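Local coordinates for protein RNA-directed RNA polymerase (Infectious pancreatic necrosis virus, PDB 3ZED) that probably replicates and transcribes the viral genome as an RNA-dependent RNA polymerase, joining ribonucleotides into RNA with release of diphosphate, at residues B[434-439]-B[727-732]; B[741-746]-B[766-771]; B[333-338]-B[425-430]; B[429-434]-B[755-760]; B[448-453]-B[780-785]. One frame throughout, in Å; residues are numbered along the deposited sequence.

Interaction 1: B[434-439]-B[727-732]; sequences PRYNPT and RLLDQR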
# COMPACT_ATOMS: atom_id res chain seq x y z
N PRO B 434 12.50 9.61 23.65
CA PRO B 434 12.31 9.42 22.20
C PRO B 434 13.47 8.73 21.47
O PRO B 434 14.64 8.99 21.77
CB PRO B 434 12.13 10.85 21.70
CG PRO B 434 12.89 11.69 22.65
CD PRO B 434 12.71 11.03 23.98
N ARG B 435 13.13 7.88 20.48
CA ARG B 435 14.09 7.18 19.61
C ARG B 435 14.24 8.01 18.32
O ARG B 435 14.19 7.48 17.21
CB ARG B 435 13.65 5.73 19.35
CG ARG B 435 13.84 4.81 20.54
CD ARG B 435 13.52 3.36 20.23
NE ARG B 435 14.48 2.76 19.30
CZ ARG B 435 14.45 1.50 18.89
NH1 ARG B 435 13.54 0.66 19.37
NH2 ARG B 435 15.33 1.06 18.01
N TYR B 436 14.38 9.33 18.50
CA TYR B 436 14.53 10.33 17.46
C TYR B 436 15.07 11.63 18.05
O TYR B 436 14.97 11.85 19.26
CB TYR B 436 13.19 10.58 16.71
CG TYR B 436 12.03 10.96 17.60
CD1 TYR B 436 11.85 12.28 18.04
CD2 TYR B 436 11.10 10.01 18.02
CE1 TYR B 436 10.78 12.64 18.85
CE2 TYR B 436 10.03 10.36 18.84
CZ TYR B 436 9.88 11.68 19.26
OH TYR B 436 8.82 12.02 20.07
N ASN B 437 15.63 12.49 17.19
CA ASN B 437 16.15 13.79 17.57
C ASN B 437 15.24 14.90 16.99
O ASN B 437 14.28 14.58 16.25
CB ASN B 437 17.62 13.93 17.12
CG ASN B 437 17.94 13.90 15.63
OD1 ASN B 437 17.10 14.11 14.75
ND2 ASN B 437 19.21 13.74 15.34
N PRO B 438 15.49 16.21 17.29
CA PRO B 438 14.62 17.26 16.74
C PRO B 438 14.56 17.31 15.20
O PRO B 438 13.48 17.58 14.65
CB PRO B 438 15.22 18.55 17.31
CG PRO B 438 15.87 18.11 18.58
CD PRO B 438 16.51 16.80 18.20
N THR B 439 15.67 17.03 14.51
CA THR B 439 15.70 17.04 13.03
C THR B 439 14.70 16.03 12.45
O THR B 439 13.94 16.39 11.54
CB THR B 439 17.12 16.76 12.52
OG1 THR B 439 17.95 17.83 12.95
CG2 THR B 439 17.20 16.60 11.00
N ARG B 727 3.48 15.31 24.44
CA ARG B 727 2.87 16.64 24.45
C ARG B 727 3.65 17.60 23.56
O ARG B 727 3.04 18.36 22.83
CB ARG B 727 2.77 17.17 25.88
CG ARG B 727 1.40 16.93 26.47
CD ARG B 727 1.18 17.75 27.73
NE ARG B 727 1.62 16.98 28.89
CZ ARG B 727 2.43 17.41 29.85
NH1 ARG B 727 2.93 18.64 29.81
NH2 ARG B 727 2.77 16.61 30.85
N LEU B 728 5.00 17.50 23.58
CA LEU B 728 5.88 18.31 22.73
C LEU B 728 5.63 17.99 21.25
O LEU B 728 5.61 18.91 20.43
CB LEU B 728 7.36 18.07 23.07
CG LEU B 728 7.91 18.73 24.35
CD1 LEU B 728 9.36 18.39 24.53
CD2 LEU B 728 7.77 20.25 24.31
N LEU B 729 5.41 16.71 20.93
CA LEU B 729 5.15 16.23 19.56
C LEU B 729 3.78 16.70 19.08
O LEU B 729 3.64 17.07 17.91
CB LEU B 729 5.26 14.70 19.48
CG LEU B 729 5.62 14.17 18.10
CD1 LEU B 729 7.12 14.37 17.82
CD2 LEU B 729 5.20 12.70 17.96
N ASP B 730 2.79 16.72 19.97
CA ASP B 730 1.46 17.25 19.64
C ASP B 730 1.52 18.78 19.44
O ASP B 730 0.91 19.29 18.50
CB ASP B 730 0.45 16.89 20.75
CG ASP B 730 -0.99 17.18 20.38
OD1 ASP B 730 -1.38 16.87 19.22
OD2 ASP B 730 -1.73 17.70 21.24
N GLN B 731 2.29 19.50 20.28
CA GLN B 731 2.47 20.97 20.18
C GLN B 731 3.13 21.34 18.85
O GLN B 731 2.74 22.33 18.21
CB GLN B 731 3.30 21.49 21.37
CG GLN B 731 2.56 21.44 22.71
CD GLN B 731 3.45 21.73 23.91
OE1 GLN B 731 4.59 22.18 23.79
NE2 GLN B 731 2.95 21.48 25.11
N ARG B 732 4.10 20.48 18.40
CA ARG B 732 4.85 20.57 17.15
C ARG B 732 3.92 20.63 15.91
O ARG B 732 4.27 21.28 14.92
CB ARG B 732 5.81 19.35 17.06
CG ARG B 732 6.77 19.36 15.89
CD ARG B 732 7.80 18.24 15.98
NE ARG B 732 8.90 18.53 16.91
CZ ARG B 732 9.95 19.29 16.62
NH1 ARG B 732 10.04 19.91 15.44
NH2 ARG B 732 10.92 19.45 17.51

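Interaction 2: B[741-746]-B[766-771]; sequences RDQALA and QQQQLL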
# COMPACT_ATOMS: atom_id res chain seq x y z
N ARG B 741 13.54 26.27 16.25
CA ARG B 741 14.75 26.26 17.05
C ARG B 741 14.41 26.15 18.55
O ARG B 741 15.06 25.40 19.27
CB ARG B 741 15.58 27.52 16.76
CG ARG B 741 17.00 27.49 17.31
CD ARG B 741 17.27 28.73 18.11
NE ARG B 741 17.72 29.85 17.28
CZ ARG B 741 17.04 30.99 17.11
NH1 ARG B 741 15.87 31.16 17.70
NH2 ARG B 741 17.55 31.96 16.37
N ASP B 742 13.36 26.87 18.99
CA ASP B 742 12.87 26.84 20.37
C ASP B 742 12.34 25.44 20.69
O ASP B 742 12.64 24.92 21.77
CB ASP B 742 11.78 27.90 20.60
CG ASP B 742 12.32 29.28 20.93
OD1 ASP B 742 13.06 29.41 21.94
OD2 ASP B 742 11.97 30.24 20.21
N GLN B 743 11.61 24.83 19.74
CA GLN B 743 11.07 23.46 19.82
C GLN B 743 12.19 22.44 19.93
O GLN B 743 12.06 21.48 20.69
CB GLN B 743 10.20 23.12 18.61
CG GLN B 743 8.93 23.98 18.49
CD GLN B 743 8.12 23.53 17.30
OE1 GLN B 743 7.71 22.38 17.21
NE2 GLN B 743 7.89 24.43 16.36
N ALA B 744 13.29 22.64 19.16
CA ALA B 744 14.47 21.76 19.17
C ALA B 744 15.11 21.80 20.55
O ALA B 744 15.42 20.75 21.10
CB ALA B 744 15.47 22.19 18.10
N LEU B 745 15.21 23.01 21.15
CA LEU B 745 15.74 23.19 22.51
C LEU B 745 14.85 22.48 23.54
O LEU B 745 15.36 21.94 24.51
CB LEU B 745 15.88 24.68 22.86
CG LEU B 745 17.08 25.44 22.27
CD1 LEU B 745 17.09 26.91 22.74
CD2 LEU B 745 18.41 24.82 22.70
N ALA B 746 13.53 22.43 23.29
CA ALA B 746 12.58 21.78 24.18
C ALA B 746 12.71 20.24 24.16
O ALA B 746 12.57 19.60 25.21
CB ALA B 746 11.17 22.20 23.82
N GLN B 766 5.50 22.60 29.60
CA GLN B 766 4.67 23.56 30.34
C GLN B 766 5.00 24.99 29.90
O GLN B 766 4.08 25.79 29.68
CB GLN B 766 4.87 23.39 31.86
N GLN B 767 6.30 25.28 29.71
CA GLN B 767 6.81 26.55 29.22
C GLN B 767 6.30 26.82 27.79
O GLN B 767 5.79 27.90 27.51
CB GLN B 767 8.34 26.51 29.26
CG GLN B 767 9.06 27.85 29.11
CD GLN B 767 10.55 27.64 29.10
OE1 GLN B 767 11.22 27.87 28.09
NE2 GLN B 767 11.09 27.14 30.21
N GLN B 768 6.40 25.80 26.91
CA GLN B 768 5.96 25.88 25.52
C GLN B 768 4.43 26.03 25.42
O GLN B 768 3.95 26.74 24.54
CB GLN B 768 6.46 24.67 24.73
CG GLN B 768 6.52 24.93 23.23
CD GLN B 768 7.34 23.90 22.50
OE1 GLN B 768 8.55 24.06 22.31
NE2 GLN B 768 6.71 22.82 22.09
N GLN B 769 3.67 25.39 26.33
CA GLN B 769 2.21 25.48 26.37
C GLN B 769 1.77 26.93 26.64
O GLN B 769 0.78 27.38 26.05
CB GLN B 769 1.64 24.54 27.44
CG GLN B 769 0.16 24.21 27.29
CD GLN B 769 -0.11 23.27 26.14
OE1 GLN B 769 0.16 22.06 26.21
NE2 GLN B 769 -0.66 23.80 25.06
N LEU B 770 2.53 27.65 27.50
CA LEU B 770 2.27 29.05 27.85
C LEU B 770 2.48 29.99 26.67
O LEU B 770 1.62 30.85 26.44
CB LEU B 770 3.14 29.53 29.03
CG LEU B 770 2.90 28.92 30.40
CD1 LEU B 770 3.99 29.33 31.36
CD2 LEU B 770 1.54 29.32 30.97
N LEU B 771 3.60 29.85 25.92
CA LEU B 771 3.88 30.72 24.76
C LEU B 771 2.90 30.47 23.60
O LEU B 771 2.79 31.32 22.71
CB LEU B 771 5.34 30.65 24.27
CG LEU B 771 5.98 29.30 23.97
CD1 LEU B 771 5.85 28.94 22.49
CD2 LEU B 771 7.45 29.29 24.38
O HOH W 1 7.57 21.19 19.64

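Interaction 3: B[333-338]-B[425-430]; sequences SMVSTP and RGWTNE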
# COMPACT_ATOMS: atom_id res chain seq x y z
N SER B 333 10.25 5.70 4.54
CA SER B 333 10.36 4.26 4.83
C SER B 333 11.21 4.02 6.05
O SER B 333 10.96 3.03 6.74
CB SER B 333 10.90 3.49 3.63
OG SER B 333 9.98 3.62 2.56
N MET B 334 12.17 4.92 6.35
CA MET B 334 13.00 4.83 7.56
C MET B 334 12.14 5.02 8.84
O MET B 334 12.50 4.52 9.90
CB MET B 334 14.13 5.87 7.51
CG MET B 334 15.31 5.42 6.69
SD MET B 334 16.52 6.74 6.39
CE MET B 334 17.22 6.93 8.02
N VAL B 335 10.99 5.71 8.74
CA VAL B 335 10.09 5.94 9.88
C VAL B 335 9.10 4.76 10.03
O VAL B 335 8.90 4.25 11.13
CB VAL B 335 9.33 7.31 9.75
CG1 VAL B 335 8.40 7.56 10.94
CG2 VAL B 335 10.31 8.48 9.57
N SER B 336 8.49 4.33 8.93
CA SER B 336 7.45 3.29 8.97
C SER B 336 7.93 1.84 9.03
O SER B 336 7.44 1.10 9.87
CB SER B 336 6.50 3.44 7.78
OG SER B 336 7.22 3.45 6.55
N THR B 337 8.85 1.43 8.14
CA THR B 337 9.24 0.02 7.99
C THR B 337 9.89 -0.58 9.26
O THR B 337 9.49 -1.70 9.56
CB THR B 337 10.04 -0.24 6.71
OG1 THR B 337 11.27 0.45 6.74
CG2 THR B 337 9.28 0.16 5.44
N PRO B 338 10.77 0.08 10.07
CA PRO B 338 11.29 -0.59 11.28
C PRO B 338 10.18 -0.89 12.30
O PRO B 338 10.29 -1.86 13.05
CB PRO B 338 12.33 0.40 11.83
CG PRO B 338 12.69 1.26 10.67
CD PRO B 338 11.40 1.41 9.91
N ARG B 425 4.18 5.74 19.87
CA ARG B 425 4.00 4.33 20.22
C ARG B 425 5.08 3.40 19.65
O ARG B 425 5.28 2.32 20.20
CB ARG B 425 2.59 3.84 19.77
CG ARG B 425 1.45 4.13 20.76
CD ARG B 425 1.14 5.61 20.92
NE ARG B 425 -0.00 5.81 21.80
CZ ARG B 425 -0.47 6.99 22.20
NH1 ARG B 425 0.10 8.12 21.77
NH2 ARG B 425 -1.50 7.06 23.02
N GLY B 426 5.76 3.81 18.58
CA GLY B 426 6.79 3.00 17.95
C GLY B 426 8.19 3.43 18.37
O GLY B 426 8.87 2.72 19.11
N TRP B 427 8.59 4.63 17.92
CA TRP B 427 9.89 5.25 18.13
C TRP B 427 10.03 5.80 19.55
O TRP B 427 10.33 6.99 19.76
CB TRP B 427 10.10 6.35 17.07
CG TRP B 427 10.25 5.75 15.70
CD1 TRP B 427 9.31 5.72 14.71
CD2 TRP B 427 11.38 5.01 15.21
NE1 TRP B 427 9.80 5.05 13.62
CE2 TRP B 427 11.07 4.60 13.90
CE3 TRP B 427 12.63 4.67 15.76
CZ2 TRP B 427 11.96 3.86 13.12
CZ3 TRP B 427 13.51 3.91 14.99
CH2 TRP B 427 13.18 3.53 13.68
N THR B 428 9.86 4.90 20.53
CA THR B 428 9.94 5.26 21.95
C THR B 428 10.72 4.19 22.73
O THR B 428 10.52 3.00 22.51
CB THR B 428 8.52 5.51 22.54
OG1 THR B 428 8.64 6.01 23.87
CG2 THR B 428 7.65 4.24 22.55
N ASN B 429 11.60 4.61 23.65
CA ASN B 429 12.34 3.68 24.52
C ASN B 429 11.43 3.26 25.67
O ASN B 429 10.39 3.89 25.89
CB ASN B 429 13.63 4.33 25.03
CG ASN B 429 14.68 4.56 23.98
OD1 ASN B 429 15.10 3.63 23.27
ND2 ASN B 429 15.17 5.80 23.88
N GLU B 430 11.81 2.20 26.41
CA GLU B 430 11.03 1.68 27.54
C GLU B 430 10.88 2.73 28.65
O GLU B 430 9.84 2.78 29.30
CB GLU B 430 11.68 0.42 28.10
CG GLU B 430 11.77 -0.71 27.08
CD GLU B 430 12.53 -1.94 27.54
OE1 GLU B 430 13.70 -1.80 27.95
OE2 GLU B 430 11.94 -3.04 27.49

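Interaction 4: B[429-434]-B[755-760]; sequences NEDGSP and DNWAEA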
# COMPACT_ATOMS: atom_id res chain seq x y z
N ASN B 429 11.60 4.61 23.65
CA ASN B 429 12.34 3.68 24.52
C ASN B 429 11.43 3.26 25.67
O ASN B 429 10.39 3.89 25.89
CB ASN B 429 13.63 4.33 25.03
CG ASN B 429 14.68 4.56 23.98
OD1 ASN B 429 15.10 3.63 23.27
ND2 ASN B 429 15.17 5.80 23.88
N GLU B 430 11.81 2.20 26.41
CA GLU B 430 11.03 1.68 27.54
C GLU B 430 10.88 2.73 28.65
O GLU B 430 9.84 2.78 29.30
CB GLU B 430 11.68 0.42 28.10
CG GLU B 430 11.77 -0.71 27.08
CD GLU B 430 12.53 -1.94 27.54
OE1 GLU B 430 13.70 -1.80 27.95
OE2 GLU B 430 11.94 -3.04 27.49
N ASP B 431 11.88 3.60 28.85
CA ASP B 431 11.80 4.65 29.87
C ASP B 431 10.92 5.84 29.41
O ASP B 431 10.67 6.76 30.20
CB ASP B 431 13.22 5.14 30.29
CG ASP B 431 14.04 5.84 29.21
OD1 ASP B 431 13.56 5.93 28.05
OD2 ASP B 431 15.17 6.27 29.51
N GLY B 432 10.44 5.79 28.16
CA GLY B 432 9.58 6.82 27.56
C GLY B 432 10.32 7.92 26.82
O GLY B 432 9.69 8.86 26.34
N SER B 433 11.67 7.82 26.73
CA SER B 433 12.48 8.80 26.01
C SER B 433 12.36 8.55 24.48
O SER B 433 12.13 7.40 24.06
CB SER B 433 13.94 8.78 26.47
OG SER B 433 14.57 7.55 26.17
N PRO B 434 12.50 9.61 23.65
CA PRO B 434 12.31 9.42 22.20
C PRO B 434 13.47 8.73 21.47
O PRO B 434 14.64 8.99 21.77
CB PRO B 434 12.13 10.85 21.70
CG PRO B 434 12.89 11.69 22.65
CD PRO B 434 12.71 11.03 23.98
N ASP B 755 20.83 13.85 32.24
CA ASP B 755 20.45 13.63 33.63
C ASP B 755 19.15 14.39 33.92
O ASP B 755 19.06 15.59 33.63
CB ASP B 755 21.57 14.08 34.58
CG ASP B 755 22.13 12.99 35.48
OD1 ASP B 755 21.40 12.01 35.76
OD2 ASP B 755 23.26 13.17 36.00
N ASN B 756 18.13 13.67 34.45
CA ASN B 756 16.79 14.16 34.83
C ASN B 756 16.05 14.79 33.61
O ASN B 756 15.44 15.85 33.75
CB ASN B 756 16.92 15.17 36.00
CG ASN B 756 15.80 15.16 37.01
OD1 ASN B 756 15.50 14.15 37.66
ND2 ASN B 756 15.24 16.34 37.27
N TRP B 757 16.07 14.08 32.45
CA TRP B 757 15.43 14.52 31.21
C TRP B 757 13.90 14.63 31.35
O TRP B 757 13.32 15.52 30.73
CB TRP B 757 15.77 13.61 30.01
CG TRP B 757 15.39 12.16 30.20
CD1 TRP B 757 16.16 11.18 30.76
CD2 TRP B 757 14.14 11.55 29.87
NE1 TRP B 757 15.46 10.00 30.79
CE2 TRP B 757 14.21 10.20 30.26
CE3 TRP B 757 12.94 12.03 29.29
CZ2 TRP B 757 13.14 9.31 30.10
CZ3 TRP B 757 11.88 11.15 29.14
CH2 TRP B 757 11.99 9.81 29.54
N ALA B 758 13.27 13.74 32.15
CA ALA B 758 11.81 13.69 32.33
C ALA B 758 11.27 14.99 32.92
O ALA B 758 10.40 15.60 32.31
CB ALA B 758 11.42 12.50 33.19
N GLU B 759 11.81 15.44 34.08
CA GLU B 759 11.38 16.68 34.71
C GLU B 759 11.73 17.89 33.84
O GLU B 759 10.92 18.81 33.75
CB GLU B 759 11.98 16.82 36.12
CG GLU B 759 11.33 15.90 37.14
CD GLU B 759 9.97 16.34 37.66
OE1 GLU B 759 8.95 15.98 37.02
OE2 GLU B 759 9.92 17.02 38.71
N ALA B 760 12.90 17.87 33.16
CA ALA B 760 13.32 18.94 32.25
C ALA B 760 12.35 19.05 31.02
O ALA B 760 11.92 20.14 30.68
CB ALA B 760 14.75 18.71 31.79

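Interaction 5: B[448-453]-B[780-785]; sequences APSMVV and SSLTET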
# COMPACT_ATOMS: atom_id res chain seq x y z
N ALA B 448 7.29 16.17 6.07
CA ALA B 448 6.95 14.95 5.33
C ALA B 448 5.47 14.84 4.91
O ALA B 448 5.26 14.56 3.74
CB ALA B 448 7.35 13.70 6.12
N PRO B 449 4.44 15.09 5.75
CA PRO B 449 3.06 14.96 5.27
C PRO B 449 2.74 15.80 4.03
O PRO B 449 1.98 15.32 3.18
CB PRO B 449 2.21 15.37 6.47
CG PRO B 449 3.07 15.03 7.66
CD PRO B 449 4.45 15.43 7.20
N SER B 450 3.35 17.01 3.87
CA SER B 450 3.08 17.88 2.70
C SER B 450 3.95 17.55 1.50
O SER B 450 3.77 18.13 0.43
CB SER B 450 3.20 19.35 3.07
OG SER B 450 2.01 19.76 3.71
N MET B 451 4.85 16.60 1.64
CA MET B 451 5.66 16.18 0.51
C MET B 451 4.92 15.14 -0.33
O MET B 451 5.19 15.03 -1.52
CB MET B 451 7.01 15.65 0.99
CG MET B 451 7.97 16.76 1.37
SD MET B 451 9.42 16.00 2.10
CE MET B 451 10.43 15.80 0.67
N VAL B 452 4.00 14.38 0.28
CA VAL B 452 3.31 13.30 -0.44
C VAL B 452 1.76 13.43 -0.36
O VAL B 452 1.06 12.66 -1.02
CB VAL B 452 3.80 11.89 0.00
CG1 VAL B 452 5.29 11.71 -0.28
CG2 VAL B 452 3.50 11.60 1.47
N VAL B 453 1.24 14.42 0.41
CA VAL B 453 -0.22 14.65 0.52
C VAL B 453 -0.53 16.09 0.12
O VAL B 453 0.05 17.03 0.68
CB VAL B 453 -0.82 14.31 1.91
CG1 VAL B 453 -2.35 14.33 1.85
CG2 VAL B 453 -0.30 12.97 2.47
N SER B 780 -0.04 26.09 10.67
CA SER B 780 0.41 24.75 10.29
C SER B 780 1.67 24.79 9.42
O SER B 780 1.68 25.38 8.34
CB SER B 780 -0.70 23.99 9.56
OG SER B 780 -0.21 22.81 8.95
N SER B 781 2.72 24.13 9.90
CA SER B 781 3.97 23.95 9.16
C SER B 781 3.67 23.21 7.82
O SER B 781 4.36 23.45 6.83
CB SER B 781 4.95 23.14 10.01
OG SER B 781 4.41 21.86 10.33
N LEU B 782 2.63 22.34 7.80
CA LEU B 782 2.20 21.60 6.61
C LEU B 782 1.77 22.58 5.48
O LEU B 782 2.14 22.37 4.32
CB LEU B 782 1.08 20.59 6.92
CG LEU B 782 1.38 19.55 8.02
CD1 LEU B 782 0.24 18.54 8.16
CD2 LEU B 782 2.70 18.83 7.78
N THR B 783 1.08 23.67 5.84
CA THR B 783 0.69 24.73 4.90
C THR B 783 1.94 25.52 4.46
O THR B 783 2.08 25.81 3.27
CB THR B 783 -0.37 25.64 5.54
OG1 THR B 783 -1.52 24.84 5.81
CG2 THR B 783 -0.74 26.83 4.65
N GLU B 784 2.83 25.84 5.42
CA GLU B 784 4.09 26.52 5.17
C GLU B 784 4.96 25.71 4.19
O GLU B 784 5.49 26.29 3.24
CB GLU B 784 4.84 26.78 6.49
CG GLU B 784 4.07 27.71 7.42
CD GLU B 784 4.84 28.21 8.63
OE1 GLU B 784 4.96 27.45 9.62
OE2 GLU B 784 5.29 29.38 8.61
N THR B 785 5.04 24.38 4.37
CA THR B 785 5.77 23.46 3.48
C THR B 785 5.16 23.51 2.07
O THR B 785 5.91 23.64 1.10
CB THR B 785 5.75 22.03 4.04
OG1 THR B 785 6.28 22.07 5.35
CG2 THR B 785 6.57 21.06 3.20

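Interaction 1: B[434-439]-B[727-732]
Pro438 and Leu729 mark the nearest backbones here, their CA atoms 9.9 Å apart, so the bend leading into helix 438-452 and the helical segment 727-732 meet mostly through side chains. The phenol of Tyr436 makes the reach: its OH lies 3.7 Å from Leu729 CD1, and that methyl also sits 4.1 Å from Tyr436 CZ, coming in obliquely at the hydroxyl end of the ring. Leu729 gets there by carrying CG on the far side from its backbone N (chi1 -154°). Within 434-439 itself the tyrosine ring is backed by Pro434, whose CB stands 3.4 Å above the ring plane, over its centre. At the helix start, the Arg732 guanidinium passes Pro438: the proline carbonyl O lies over one face of it, 4.2 Å from Arg732 NH1, and Pro438 CB is 4.4 Å from Arg732 NH2. At these distances the arginine and proline only brush each other, and Pro438 O is bonded instead to Thr442 OG1 one turn on. Arg732 also packs along helix 438-452 against Ala441, Thr442 and Met445. The whole surrounds a classic helix start, with Asn437 as N-cap, its OD1 bonded to Trp440 N, and proline in the first turn.

Interaction 2: B[741-746]-B[766-771]
Gln743 and Gln768 hold this contact, reaching in from two nearly antiparallel helices and crossing at about a right angle, with their amide planes 83° apart. The axes of the two short helical segments run 11.1 Å apart, with 157° between their directions, and the two glutamines reach into the space between them. Gln768 is stretched out, CG turned far from its own backbone N (chi1 -158°) and the chain extended beyond, so its amide lies against the other helix. The carbonyl end faces carbon: Gln768 OE1 is 3.6 Å from Ala746 CB and equally near Gln743 CA, with Gln743 CG at 3.8 Å from the same oxygen. The nitrogen end is where the polar work is done. A water accepts from Gln768 NE2 at 3.1 Å and donates to Gln743 OE1 at 2.7 Å, bridging two amides that do not bond directly. Gln768 NE2 has a second acceptor in Gln731 OE1, so one amide nitrogen serves the water and the neighbouring helix together, which probably fixes how the amide is flipped. The other end of Gln743 is engaged as well, its NE2 bonding to Thr739 OG1, four residues earlier. Helices 740-752 and 757-771 thus form a helical hairpin, and helix 724-732 packs against it: Leu728 touches both Ala746 and Gln768, Arg732 lies against Gln743, and Leu735 from the following loop reaches both glutamines.

Interaction 3: B[333-338]-B[425-430]
The indole of Trp427 meets helix 326-340 along its edge, with the backbone carbonyl of Val335 in the ring plane and Pro338 CG also near it. Trp427 NE1 donates to Val335 O at 2.8 Å with an N-H...O angle of 160°. The bond is well aimed at both ends: the nitrogen sits in the carbonyl plane, on a lone pair of Val335 O, and that oxygen lies just 3° out of the ring plane. Beside it, Val335 CG1 rests 3.9 Å from Trp427 NE1. Further round the rim, Trp427 CZ2 packs 3.6 Å from Pro338 CG, and Pro338 CB reaches Trp427 CH2 at 3.7 Å. Met334 O also comes within 3.3 Å of Trp427 CZ2, obliquely. That carbonyl stands where the helix is kinked, because Pro338 has no N-H to give to the turn before. Trp427 itself is the centre of an inverse gamma turn that leads from helix 412-426 into the loop, and its backbone bonds to Arg435 further along. Val335 meanwhile packs on Met419 and Leu423 of helix 412-426, and Trp440 of helix 438-452 lies against both Met334 and Val335, so three helices converge around this edge.

Interaction 4: B[429-434]-B[755-760]
Trp757, in the first turn of helix 757-771, lays its indole against a type I beta turn, Asn429 to Gly432, that is reinforced by an Asx turn at Asp431. From CB, the tryptophan places CG between its backbone N and carbonyl carbon (chi1 59°), which sends the indole towards the turn. The pyrrole side stands off: Trp757 NE1 is 4.0 Å from Asp431 OD2, too far for a bond. Contact tightens along the benzene rim. Trp757 CZ2 lies 3.7 Å from Asp431 CG, with the carboxylate tilted 55° to the ring. At the tip, Trp757 CH2 approaches Asp431 O to 3.4 Å, this oxygen being in the ring plane at the edge, and comes 3.5 Å from Ser433 N. Ser433 CB sits over the face of the Trp757 six-membered ring, 3.9 Å from its centroid and 16° off the normal, a CH-pi contact. Ala758 CB is on the opposite face, also offset toward the rim. Gly432 takes positive phi where the chain leaves the turn. Neighbouring Val725 and Ala750 also touch the indole. What probably keeps the Ser433 methylene in place is its own wiring: Ser433 OG receives Asn429 ND2 at 2.9 Å, while Asp431 OD1 accepts twice, from Ser433 N above the carboxylate plane and from Ser433 OG at 2.7 Å, which meets the syn lone pair of that carboxylate oxygen.

Interaction 5: B[448-453]-B[780-785]
Ser450, Leu782 and Thr785 bring the end of helix 438-452, weakly bonded and kinked here, against the start of helix 781-789. The axes of the two short helical segments approach to 8.5 Å, at 46° to each other, and Ser450 CA comes within 5.5 Å of Leu782 CA, an approach suited to the small serine. Ser450 OG, beside its own backbone N, donates to Leu782 O at 2.7 Å. The hydroxyl arrives steeply, with a C=O...O angle of 111° and 38° above the carbonyl plane, so it is not on a lone pair. Leu782 CB is 3.4 Å from Ser450 OG. From there the leucine runs across Pro449 at about a right angle: Leu782 CD2 rests on the ring, 3.7 Å from Pro449 CB and 3.8 Å from Pro449 CG. Leu782 packs on into helix 412-426, against Pro412, Gln413 and Gln416. One turn later Thr785 turns its methyl inwards, Thr785 CG2 lying 3.8 Å from Ser450 CB, while its OG1 donates to Ser781 O within its own helix at 2.8 Å. The two hydroxyls at the contact, of Ser450 and Thr785, each donate to a main-chain oxygen, and most of the remaining side-chain contact is between carbons; a polar side chain is thereby accommodated in a buried interface.

Helix 438-452 and the loop before it tie most of this set together: interactions 1 and 5 use its two ends, and interactions 3 and 4 use the loop leading to it. Interactions 1, 4 and 5 join the palm family region to the C-terminal region, interaction 3 stays within the former and interaction 2 within the latter. Interactions 1, 2, 3 and 5 are buried and only 4 is partly so. Interactions 3 and 5 each carry one direct bond to a helix carbonyl, interaction 2 substitutes a water, and interaction 4 relies on ring contacts. Interaction 1 has no direct polar bond between its segments but adjoins interaction 2, helix 740-752 following helix 724-732 in the chain.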